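Local coordinates for DUF2018 family protein (Campylobacter jejuni subsp. jejuni, PDB 4NPX) that is of unknown function but folds as a small all-helical protein that pairs with a second copy of itself, at residues A[46-51]-A[108-113]; A[57-62]-A[104-109]. All coordinates share one frame; numbering follows the deposited sequence.

Interaction 1: A[46-51]-A[108-113]; sequences EIIQNG and AKILGH
The C-terminal turns of helices 40-49 and 92-111 come together with Ile-47 and Leu-111 nearest in backbone register, their CA atoms 7.1 Å apart. Ile-47 carries the contact, splitting its two branches between two neighbours on the facing turn. Its CG2, anti to the backbone N, meets CG2 of Ile-110 at 3.5 Å, methyl against methyl, while its other branch runs beside its own backbone N (chi1 -74°) and crosses the Leu-111 side chain at about a right angle. There CD1 of Ile-47 lies 3.5 Å from CD1 of Leu-111, and CG1 rests near the branch point CG of the leucine. The two methyl pairs that Ile-47 makes are both tighter than usual van der Waals contact.

Both helices finish here. Carbonyl O of Glu-46 accepts hydrogen bonds from the backbone N of Asn-50 at 3.1 Å and from its side-chain ND2 at 2.8 Å, from opposite faces of the carbonyl plane, which ties the Asn-50 amide back to the last turn. In the other segment a Schellman motif with positive phi at His-113 ends helix 92-111. Helix 53-76 packs against both, with Leu-56 and Val-59 on Ile-110 and Phe-60 on Ile-48; Ile-48 also packs on Ile-48 of the second subunit.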
ATOM      1  N   GLU A  46      -4.241  -1.541 -14.598  1.00 40.47           N
ATOM      2  CA  GLU A  46      -5.480  -1.669 -15.343  1.00 42.17           C
ATOM      3  C   GLU A  46      -6.642  -2.092 -14.431  1.00 39.05           C
ATOM      4  O   GLU A  46      -7.758  -1.596 -14.526  1.00 38.92           O
ATOM      5  CB  GLU A  46      -5.293  -2.655 -16.464  1.00 48.15           C
ATOM      6  CG  GLU A  46      -4.497  -2.062 -17.580  1.00 56.59           C
ATOM      7  CD  GLU A  46      -4.726  -2.834 -18.845  1.00 67.97           C
ATOM      8  OE1 GLU A  46      -5.151  -4.005 -18.718  1.00 64.56           O
ATOM      9  OE2 GLU A  46      -4.513  -2.256 -19.943  1.00 82.86           O
ATOM     10  N   ILE A  47      -6.375  -3.003 -13.515  1.00 37.16           N
ATOM     11  CA  ILE A  47      -7.345  -3.462 -12.526  1.00 36.66           C
ATOM     12  C   ILE A  47      -7.820  -2.349 -11.606  1.00 37.91           C
ATOM     13  O   ILE A  47      -9.007  -2.225 -11.404  1.00 37.44           O
ATOM     14  CB  ILE A  47      -6.813  -4.679 -11.736  1.00 37.63           C
ATOM     15  CG1 ILE A  47      -6.867  -5.919 -12.677  1.00 38.77           C
ATOM     16  CG2 ILE A  47      -7.742  -4.939 -10.578  1.00 37.00           C
ATOM     17  CD1 ILE A  47      -6.052  -7.106 -12.179  1.00 40.77           C
ATOM     18  N   ILE A  48      -6.865  -1.531 -11.084  1.00 36.81           N
ATOM     19  CA  ILE A  48      -7.151  -0.340 -10.270  1.00 42.02           C
ATOM     20  C   ILE A  48      -7.980   0.664 -11.049  1.00 40.37           C
ATOM     21  O   ILE A  48      -9.079   1.098 -10.600  1.00 42.25           O
ATOM     22  CB  ILE A  48      -5.771   0.313  -9.858  1.00 43.04           C
ATOM     23  CG1 ILE A  48      -5.418  -0.097  -8.480  1.00 44.08           C
ATOM     24  CG2 ILE A  48      -5.819   1.792  -9.882  1.00 53.53           C
ATOM     25  CD1 ILE A  48      -5.580  -1.514  -8.236  1.00 44.22           C
ATOM     26  N   GLN A  49      -7.502   0.997 -12.238  1.00 41.85           N
ATOM     27  CA  GLN A  49      -8.219   1.941 -13.041  1.00 44.50           C
ATOM     28  C   GLN A  49      -9.683   1.538 -13.305  1.00 45.64           C
ATOM     29  O   GLN A  49     -10.523   2.413 -13.512  1.00 43.22           O
ATOM     30  CB  GLN A  49      -7.500   2.210 -14.401  1.00 47.94           C
ATOM     31  CG  GLN A  49      -6.162   2.991 -14.336  1.00 47.78           C
ATOM     32  CD  GLN A  49      -5.346   2.889 -15.643  1.00 53.56           C
ATOM     33  OE1 GLN A  49      -5.387   1.847 -16.388  1.00 49.85           O
ATOM     34  NE2 GLN A  49      -4.581   3.944 -15.935  1.00 52.92           N
ATOM     35  N   ASN A  50      -9.967   0.232 -13.405  1.00 43.65           N
ATOM     36  CA  ASN A  50     -11.299  -0.254 -13.743  1.00 44.38           C
ATOM     37  C   ASN A  50     -12.099  -0.829 -12.612  1.00 46.63           C
ATOM     38  O   ASN A  50     -13.210  -1.373 -12.797  1.00 44.17           O
ATOM     39  CB  ASN A  50     -11.171  -1.239 -14.912  1.00 46.34           C
ATOM     40  CG  ASN A  50     -10.726  -0.519 -16.171  1.00 48.03           C
ATOM     41  OD1 ASN A  50     -11.549   0.188 -16.815  1.00 53.53           O
ATOM     42  ND2 ASN A  50      -9.416  -0.621 -16.508  1.00 46.31           N
ATOM     43  N   GLY A  51     -11.597  -0.623 -11.428  1.00 43.25           N
ATOM     44  CA  GLY A  51     -12.255  -1.179 -10.280  1.00 45.55           C
ATOM     45  C   GLY A  51     -13.395  -0.334  -9.853  1.00 47.36           C
ATOM     46  O   GLY A  51     -13.386   0.888 -10.067  1.00 47.39           O
ATOM     47  N   ALA A 108      -5.932  -9.798  -7.854  1.00 40.45           N
ATOM     48  CA  ALA A 108      -6.819 -10.962  -7.657  1.00 43.63           C
ATOM     49  C   ALA A 108      -7.850 -10.638  -6.598  1.00 43.76           C
ATOM     50  O   ALA A 108      -9.022 -10.915  -6.759  1.00 46.87           O
ATOM     51  CB  ALA A 108      -6.031 -12.185  -7.279  1.00 46.69           C
ATOM     52  N   LYS A 109      -7.463  -9.936  -5.551  1.00 40.98           N
ATOM     53  CA  LYS A 109      -8.434  -9.515  -4.537  1.00 41.42           C
ATOM     54  C   LYS A 109      -9.455  -8.526  -5.075  1.00 42.49           C
ATOM     55  O   LYS A 109     -10.625  -8.583  -4.738  1.00 43.83           O
ATOM     56  CB  LYS A 109      -7.722  -8.868  -3.348  1.00 40.16           C
ATOM     57  CG  LYS A 109      -7.313  -9.885  -2.330  1.00 42.71           C
ATOM     58  CD  LYS A 109      -6.318  -9.336  -1.363  1.00 41.26           C
ATOM     59  CE  LYS A 109      -6.165 -10.354  -0.268  1.00 48.28           C
ATOM     60  NZ  LYS A 109      -5.009  -9.970   0.581  1.00 47.72           N
ATOM     61  N   ILE A 110      -8.997  -7.608  -5.913  1.00 40.41           N
ATOM     62  CA  ILE A 110      -9.874  -6.584  -6.460  1.00 41.95           C
ATOM     63  C   ILE A 110     -10.817  -7.231  -7.489  1.00 43.28           C
ATOM     64  O   ILE A 110     -12.043  -7.087  -7.412  1.00 47.23           O
ATOM     65  CB  ILE A 110      -9.042  -5.413  -7.058  1.00 40.03           C
ATOM     66  CG1 ILE A 110      -8.305  -4.606  -5.940  1.00 40.41           C
ATOM     67  CG2 ILE A 110      -9.891  -4.423  -7.888  1.00 42.95           C
ATOM     68  CD1 ILE A 110      -7.305  -3.622  -6.588  1.00 41.26           C
ATOM     69  N   LEU A 111     -10.258  -7.889  -8.471  1.00 43.60           N
ATOM     70  CA  LEU A 111     -11.129  -8.568  -9.461  1.00 48.48           C
ATOM     71  C   LEU A 111     -12.128  -9.564  -8.841  1.00 53.64           C
ATOM     72  O   LEU A 111     -13.179  -9.798  -9.415  1.00 53.14           O
ATOM     73  CB  LEU A 111     -10.278  -9.283 -10.475  1.00 49.73           C
ATOM     74  CG  LEU A 111      -9.589  -8.439 -11.499  1.00 48.65           C
ATOM     75  CD1 LEU A 111      -8.707  -9.349 -12.349  1.00 52.39           C
ATOM     76  CD2 LEU A 111     -10.593  -7.716 -12.371  1.00 50.88           C
ATOM     77  N   GLY A 112     -11.794 -10.150  -7.679  1.00 57.85           N
ATOM     78  CA  GLY A 112     -12.691 -11.085  -6.976  1.00 63.47           C
ATOM     79  C   GLY A 112     -13.598 -10.423  -5.935  1.00 70.53           C
ATOM     80  O   GLY A 112     -14.434 -11.100  -5.331  1.00 69.34           O
ATOM     81  N   HIS A 113     -13.443  -9.106  -5.765  1.00 69.36           N
ATOM     82  CA  HIS A 113     -14.167  -8.256  -4.789  1.00 84.49           C
ATOM     83  C   HIS A 113     -13.817  -8.490  -3.289  1.00103.39           C
ATOM     84  O   HIS A 113     -14.419  -7.867  -2.392  1.00 95.52           O
ATOM     85  CB  HIS A 113     -15.655  -8.327  -5.075  1.00 88.22           C
ATOM     86  CG  HIS A 113     -15.992  -7.824  -6.433  1.00 84.12           C
ATOM     87  ND1 HIS A 113     -16.627  -6.623  -6.641  1.00 80.33           N
ATOM     88  CD2 HIS A 113     -15.680  -8.305  -7.659  1.00 91.17           C
ATOM     89  CE1 HIS A 113     -16.750  -6.414  -7.940  1.00 95.24           C
ATOM     90  NE2 HIS A 113     -16.187  -7.425  -8.581  1.00 99.88           N
TER

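Interaction 2: A[57-62]-A[104-109]; sequences EKVFEE and IELGAK
Val-59 of helix 53-76 faces helix 92-111, where it meets Leu-106 and Lys-109, residues about one turn apart. Before it in sequence, Glu-57 turns instead to the second subunit, as does Glu-61 one turn later: Glu-57 packs on Ile-45 of that chain, and OE2 of Glu-61 makes a salt bridge with its Lys-41. At Val-59 the backbones are closest, its CA standing 7.0 Å from CA of Lys-109, and the two methyls divide the work. CG1, anti to the backbone N (chi1 176°), meets CD2 of Leu-106 at 3.7 Å, a methyl-to-methyl contact at the end of the leucine. CG2, beside the backbone N, instead approaches the base of the lysine, 4.0 Å from CB of Lys-109. The valine side chain lies obliquely across both partners.

Phe-60, next in sequence, starts away from helix 92-111; its ring meets the ring of Phe-60 of the second subunit, with planes at about 30°.

On the facing helix, Leu-106 also packs on Phe-44 of helix 40-49 and on Phe-64 of the second subunit. Lys-109 gives its CB to Val-59, but its extended chain leads away, and NZ makes a salt bridge to OE2 of Glu-105 at 2.8 Å, on the anti lone pair of that oxygen. The chemistry is therefore divided: the helices meet across this site through carbon alone, and the lysine charge is matched within its own helix. Apolar packing of Val-59 on Leu-106 and on the CB of Lys-109 joins the two helices, whereas Glu-61 directs its charge to the second subunit.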
ATOM      1  N   GLU A  57     -12.138   0.226  -2.243  1.00 39.34           N
ATOM      2  CA  GLU A  57     -12.059   0.692  -0.904  1.00 41.18           C
ATOM      3  C   GLU A  57     -11.759  -0.447   0.035  1.00 40.92           C
ATOM      4  O   GLU A  57     -10.992  -0.280   0.898  1.00 40.71           O
ATOM      5  CB  GLU A  57     -13.344   1.366  -0.472  1.00 44.98           C
ATOM      6  CG  GLU A  57     -13.568   2.743  -1.084  1.00 46.58           C
ATOM      7  CD  GLU A  57     -14.922   3.381  -0.683  1.00 54.21           C
ATOM      8  OE1 GLU A  57     -15.899   2.702  -0.164  1.00 56.62           O
ATOM      9  OE2 GLU A  57     -15.035   4.604  -0.929  1.00 57.48           O
ATOM     10  N   LYS A  58     -12.337  -1.608  -0.144  1.00 42.25           N
ATOM     11  CA  LYS A  58     -12.131  -2.694   0.803  1.00 45.15           C
ATOM     12  C   LYS A  58     -10.661  -3.122   0.773  1.00 42.09           C
ATOM     13  O   LYS A  58     -10.028  -3.281   1.821  1.00 41.12           O
ATOM     14  CB  LYS A  58     -13.002  -3.900   0.424  1.00 47.58           C
ATOM     15  CG  LYS A  58     -13.030  -5.014   1.455  1.00 53.35           C
ATOM     16  N   VAL A  59     -10.126  -3.286  -0.428  1.00 38.09           N
ATOM     17  CA  VAL A  59      -8.750  -3.742  -0.586  1.00 38.05           C
ATOM     18  C   VAL A  59      -7.737  -2.715  -0.090  1.00 38.29           C
ATOM     19  O   VAL A  59      -6.806  -3.093   0.657  1.00 36.66           O
ATOM     20  CB  VAL A  59      -8.493  -4.193  -2.048  1.00 40.93           C
ATOM     21  CG1 VAL A  59      -7.074  -4.567  -2.256  1.00 39.43           C
ATOM     22  CG2 VAL A  59      -9.451  -5.340  -2.414  1.00 47.18           C
ATOM     23  N   PHE A  60      -7.899  -1.426  -0.448  1.00 35.85           N
ATOM     24  CA  PHE A  60      -7.022  -0.407   0.039  1.00 36.38           C
ATOM     25  C   PHE A  60      -7.090  -0.132   1.537  1.00 38.33           C
ATOM     26  O   PHE A  60      -6.052   0.073   2.176  1.00 35.80           O
ATOM     27  CB  PHE A  60      -7.032   0.873  -0.847  1.00 37.86           C
ATOM     28  CG  PHE A  60      -6.303   0.628  -2.166  1.00 37.73           C
ATOM     29  CD1 PHE A  60      -4.926   0.422  -2.172  1.00 43.95           C
ATOM     30  CD2 PHE A  60      -6.961   0.538  -3.334  1.00 42.53           C
ATOM     31  CE1 PHE A  60      -4.255   0.128  -3.336  1.00 43.26           C
ATOM     32  CE2 PHE A  60      -6.276   0.330  -4.538  1.00 42.76           C
ATOM     33  CZ  PHE A  60      -4.941   0.079  -4.534  1.00 44.20           C
ATOM     34  N   GLU A  61      -8.270  -0.153   2.114  1.00 37.62           N
ATOM     35  CA  GLU A  61      -8.395  -0.017   3.541  1.00 38.10           C
ATOM     36  C   GLU A  61      -7.558  -1.031   4.273  1.00 36.00           C
ATOM     37  O   GLU A  61      -6.913  -0.685   5.207  1.00 35.99           O
ATOM     38  CB  GLU A  61      -9.841  -0.167   3.996  1.00 44.80           C
ATOM     39  CG  GLU A  61     -10.762   0.945   3.579  1.00 50.49           C
ATOM     40  CD  GLU A  61     -12.225   0.568   3.706  1.00 51.59           C
ATOM     41  OE1 GLU A  61     -12.523  -0.513   4.169  1.00 55.27           O
ATOM     42  OE2 GLU A  61     -13.077   1.348   3.347  1.00 54.54           O
ATOM     43  N   GLU A  62      -7.592  -2.283   3.867  1.00 38.01           N
ATOM     44  CA  GLU A  62      -6.891  -3.312   4.611  1.00 39.34           C
ATOM     45  C   GLU A  62      -5.404  -3.252   4.371  1.00 38.77           C
ATOM     46  O   GLU A  62      -4.626  -3.472   5.260  1.00 36.79           O
ATOM     47  CB  GLU A  62      -7.489  -4.701   4.412  1.00 47.88           C
ATOM     48  CG  GLU A  62      -7.463  -5.607   5.663  1.00 62.89           C
ATOM     49  CD  GLU A  62      -8.239  -5.095   6.910  1.00 78.57           C
ATOM     50  OE1 GLU A  62      -9.303  -4.455   6.782  1.00 93.45           O
ATOM     51  OE2 GLU A  62      -7.794  -5.327   8.050  1.00 79.87           O
ATOM     52  N   ILE A 104       0.150  -9.115  -8.286  1.00 39.91           N
ATOM     53  CA  ILE A 104      -0.719 -10.255  -8.467  1.00 41.09           C
ATOM     54  C   ILE A 104      -1.807 -10.424  -7.400  1.00 40.24           C
ATOM     55  O   ILE A 104      -2.973 -10.479  -7.734  1.00 38.86           O
ATOM     56  CB  ILE A 104       0.128 -11.539  -8.625  1.00 41.96           C
ATOM     57  CG1 ILE A 104       0.969 -11.382  -9.883  1.00 42.70           C
ATOM     58  CG2 ILE A 104      -0.783 -12.724  -8.740  1.00 46.17           C
ATOM     59  CD1 ILE A 104       2.052 -12.420 -10.074  1.00 47.73           C
ATOM     60  N   GLU A 105      -1.396 -10.418  -6.145  1.00 40.21           N
ATOM     61  CA  GLU A 105      -2.205 -10.641  -4.928  1.00 45.74           C
ATOM     62  C   GLU A 105      -3.293  -9.583  -4.832  1.00 39.88           C
ATOM     63  O   GLU A 105      -4.463  -9.862  -4.687  1.00 40.72           O
ATOM     64  CB  GLU A 105      -1.322 -10.464  -3.625  1.00 48.69           C
ATOM     65  CG  GLU A 105      -2.232 -10.192  -2.378  1.00 61.39           C
ATOM     66  CD  GLU A 105      -1.770  -9.161  -1.342  1.00 61.00           C
ATOM     67  OE1 GLU A 105      -0.687  -8.529  -1.464  1.00 61.06           O
ATOM     68  OE2 GLU A 105      -2.552  -8.960  -0.363  1.00 78.55           O
ATOM     69  N   LEU A 106      -2.897  -8.340  -4.900  1.00 37.29           N
ATOM     70  CA  LEU A 106      -3.910  -7.269  -4.756  1.00 36.60           C
ATOM     71  C   LEU A 106      -4.876  -7.214  -5.970  1.00 37.49           C
ATOM     72  O   LEU A 106      -6.060  -6.916  -5.831  1.00 39.13           O
ATOM     73  CB  LEU A 106      -3.264  -5.913  -4.485  1.00 37.87           C
ATOM     74  CG  LEU A 106      -2.586  -5.644  -3.153  1.00 38.66           C
ATOM     75  CD1 LEU A 106      -2.052  -4.192  -3.124  1.00 37.46           C
ATOM     76  CD2 LEU A 106      -3.583  -5.912  -2.025  1.00 43.00           C
ATOM     77  N   GLY A 107      -4.373  -7.482  -7.165  1.00 37.73           N
ATOM     78  CA  GLY A 107      -5.252  -7.492  -8.359  1.00 39.50           C
ATOM     79  C   GLY A 107      -6.340  -8.568  -8.251  1.00 41.29           C
ATOM     80  O   GLY A 107      -7.497  -8.275  -8.614  1.00 40.74           O
ATOM     81  N   ALA A 108      -5.932  -9.798  -7.854  1.00 40.45           N
ATOM     82  CA  ALA A 108      -6.819 -10.962  -7.657  1.00 43.63           C
ATOM     83  C   ALA A 108      -7.850 -10.638  -6.598  1.00 43.76           C
ATOM     84  O   ALA A 108      -9.022 -10.915  -6.759  1.00 46.87           O
ATOM     85  CB  ALA A 108      -6.031 -12.185  -7.279  1.00 46.69           C
ATOM     86  N   LYS A 109      -7.463  -9.936  -5.551  1.00 40.98           N
ATOM     87  CA  LYS A 109      -8.434  -9.515  -4.537  1.00 41.42           C
ATOM     88  C   LYS A 109      -9.455  -8.526  -5.075  1.00 42.49           C
ATOM     89  O   LYS A 109     -10.625  -8.583  -4.738  1.00 43.83           O
ATOM     90  CB  LYS A 109      -7.722  -8.868  -3.348  1.00 40.16           C
ATOM     91  CG  LYS A 109      -7.313  -9.885  -2.330  1.00 42.71           C
ATOM     92  CD  LYS A 109      -6.318  -9.336  -1.363  1.00 41.26           C
ATOM     93  CE  LYS A 109      -6.165 -10.354  -0.268  1.00 48.28           C
ATOM     94  NZ  LYS A 109      -5.009  -9.970   0.581  1.00 47.72           N
TER

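Interactions 1 and 2 lie with their centres about 8 Å apart and both use the C-terminal part of helix 92-111, sharing Ala-108 and Lys-109. Together they set this helix against helices 40-49 and 53-76, which follow one another in the chain. The two patches are continuous: CG1 of Ile-110 lies 3.8 Å from CG2 of Val-59, and CG1 of Ile-48 is 4.0 Å from CZ of Phe-60, joining the first two helices directly. Both contacts also reach the second subunit, so the packing of three helices within the chain runs on into the dimer interface. Both fall within the DUF2018 family region.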